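Local coordinates for type-2 ice-structuring protein (PDB 2ZIB) that binds to ice crystals and inhibits their growth, protecting fish blood from freezing in subzero sea water without depending on calcium, at residues A[28-31]-A[32-35]. Residues are numbered along the deposited sequence; the frame is centred on the assembly and turned at random. Where two conformers were deposited one is given.
Sequences AMTW and DLAE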
ATOM      1  N   ALA A  28      -4.688  12.945   4.248  1.00  9.72           N
ATOM      2  CA  ALA A  28      -5.522  11.823   4.631  1.00  8.68           C
ATOM      3  C   ALA A  28      -6.718  11.756   3.713  1.00  8.53           C
ATOM      4  O   ALA A  28      -7.364  12.734   3.373  1.00 11.07           O
ATOM      5  CB  ALA A  28      -5.942  11.929   6.065  1.00 10.62           C
ATOM      6  N   MET A  29      -7.051  10.507   3.340  0.70  7.49           N
ATOM      7  CA  MET A  29      -8.207  10.332   2.460  0.70  4.97           C
ATOM      8  C   MET A  29      -8.764   8.927   2.584  0.70  7.00           C
ATOM      9  O   MET A  29      -8.104   8.015   3.202  0.70  5.69           O
ATOM     10  CB  MET A  29      -7.929  10.498   0.970  0.70 13.33           C
ATOM     11  CG  MET A  29      -6.889  11.438   0.424  0.70 18.52           C
ATOM     12  SD  MET A  29      -6.101  11.171  -1.251  0.70 18.85           S
ATOM     13  CE  MET A  29      -5.123  12.614  -1.270  0.70 17.30           C
ATOM     14  N   THR A  30      -9.938   8.679   2.031  1.00  7.38           N
ATOM     15  CA  THR A  30     -10.488   7.324   2.022  1.00  6.75           C
ATOM     16  C   THR A  30      -9.592   6.424   1.177  1.00  6.90           C
ATOM     17  O   THR A  30      -8.804   6.895   0.342  1.00  6.60           O
ATOM     18  CB  THR A  30     -11.895   7.273   1.468  1.00  6.93           C
ATOM     19  OG1 THR A  30     -11.804   7.625   0.064  1.00  7.80           O
ATOM     20  CG2 THR A  30     -12.829   8.293   2.191  1.00  9.08           C
ATOM     21  N   TRP A  31      -9.731   5.109   1.346  1.00  6.66           N
ATOM     22  CA  TRP A  31      -8.905   4.203   0.533  1.00  7.16           C
ATOM     23  C   TRP A  31      -9.172   4.436  -0.957  1.00  6.29           C
ATOM     24  O   TRP A  31      -8.253   4.482  -1.758  1.00  6.81           O
ATOM     25  CB  TRP A  31      -9.225   2.775   0.925  1.00  7.16           C
ATOM     26  CG  TRP A  31      -8.366   1.736   0.217  1.00  6.25           C
ATOM     27  CD1 TRP A  31      -7.237   1.112   0.724  1.00  7.34           C
ATOM     28  CD2 TRP A  31      -8.626   1.114  -1.064  1.00  6.37           C
ATOM     29  NE1 TRP A  31      -6.781   0.159  -0.174  1.00  6.47           N
ATOM     30  CE2 TRP A  31      -7.605   0.156  -1.277  1.00  6.57           C
ATOM     31  CE3 TRP A  31      -9.636   1.275  -2.057  1.00  7.24           C
ATOM     32  CZ2 TRP A  31      -7.560  -0.652  -2.425  1.00  7.23           C
ATOM     33  CZ3 TRP A  31      -9.591   0.477  -3.198  1.00  8.00           C
ATOM     34  CH2 TRP A  31      -8.524  -0.444  -3.390  1.00  7.56           C
ATOM     35  N   ASP A  32     -10.455   4.599  -1.323  1.00  5.97           N
ATOM     36  CA  ASP A  32     -10.789   4.767  -2.744  0.70  7.17           C
ATOM     37  C   ASP A  32     -10.198   6.052  -3.249  1.00  6.57           C
ATOM     38  O   ASP A  32      -9.650   6.069  -4.412  1.00  6.30           O
ATOM     39  CB  ASP A  32     -12.292   4.701  -2.920  0.70  8.69           C
ATOM     40  CG  ASP A  32     -12.853   3.366  -2.438  0.70 12.51           C
ATOM     41  OD1 ASP A  32     -13.118   3.214  -1.225  0.70 11.58           O
ATOM     42  OD2 ASP A  32     -12.982   2.385  -3.197  0.70 17.20           O
ATOM     43  N   LEU A  33     -10.237   7.143  -2.514  1.00  6.98           N
ATOM     44  CA  LEU A  33      -9.617   8.384  -3.022  1.00  6.97           C
ATOM     45  C   LEU A  33      -8.123   8.212  -3.089  1.00  6.48           C
ATOM     46  O   LEU A  33      -7.496   8.741  -4.017  1.00  6.95           O
ATOM     47  CB  LEU A  33      -9.979   9.585  -2.139  1.00  7.45           C
ATOM     48  CG  LEU A  33     -11.102  10.456  -2.719  1.00  7.30           C
ATOM     49  CD1 LEU A  33     -12.405   9.646  -2.827  1.00 10.03           C
ATOM     50  CD2 LEU A  33     -11.264  11.715  -1.871  1.00 10.93           C
ATOM     51  N   ALA A  34      -7.519   7.506  -2.127  1.00  6.31           N
ATOM     52  CA  ALA A  34      -6.066   7.351  -2.133  1.00  6.90           C
ATOM     53  C   ALA A  34      -5.636   6.528  -3.372  1.00  5.90           C
ATOM     54  O   ALA A  34      -4.619   6.851  -4.031  1.00  6.51           O
ATOM     55  CB  ALA A  34      -5.600   6.682  -0.836  1.00  7.85           C
ATOM     56  N   GLU A  35      -6.360   5.461  -3.704  1.00  6.20           N
ATOM     57  CA  GLU A  35      -6.052   4.699  -4.917  1.00  6.07           C
ATOM     58  C   GLU A  35      -6.222   5.578  -6.170  1.00  6.20           C
ATOM     59  O   GLU A  35      -5.344   5.605  -7.041  1.00  6.47           O
ATOM     60  CB  GLU A  35      -6.913   3.445  -4.990  1.00  7.16           C
ATOM     61  CG  GLU A  35      -6.830   2.746  -6.350  1.00  7.34           C
ATOM     62  CD  GLU A  35      -5.482   2.140  -6.689  1.00  7.33           C
ATOM     63  OE1 GLU A  35      -4.608   1.949  -5.806  1.00  6.58           O
ATOM     64  OE2 GLU A  35      -5.324   1.755  -7.875  1.00  7.30           O
TER
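T30 caps the first turn of helix 31-40, its OG1 accepting a hydrogen bond from L33 N at 3.1 Å, with an N-H...O angle of 164°. A chi1 of 67° sets OG1 between the backbone N and the carbonyl carbon, facing the helix start; threonine suits an N-cap because its short hydroxyl reaches a first-turn amide lacking a helical carbonyl partner, M29 O bonding instead to W66 NE1. L33 CD1 packs 3.6 Å from the capping OG1. Regular helical bonding begins at once: A34 N donates to T30 O at 2.8 Å, and E35 N to W31 O at 2.9 Å.

M29, just before the cap, lays its CB against L33 CB at 3.8 Å, two apolar residues meeting across the cap. On the inner side, CG of W31 stands anti to the backbone N (chi1 -176°), which lays the indole beside the first turn, where E35 CB covers one face. In one of its two conformers, the exposed D32 brings its carboxylate to the ring edge, steeply turned to the ring plane.

Large W31 suits its buried site because I67 O satisfies NE1; its ring packs edge-to-face with W66. E35 uses both carboxylate oxygens, OE1 with L45 N and T81 OG1, OE2 with H44 ND1. Together with small A34, which also touches L45, they seat the helix of this C-type lectin fold against strands 44-45 and 65-67.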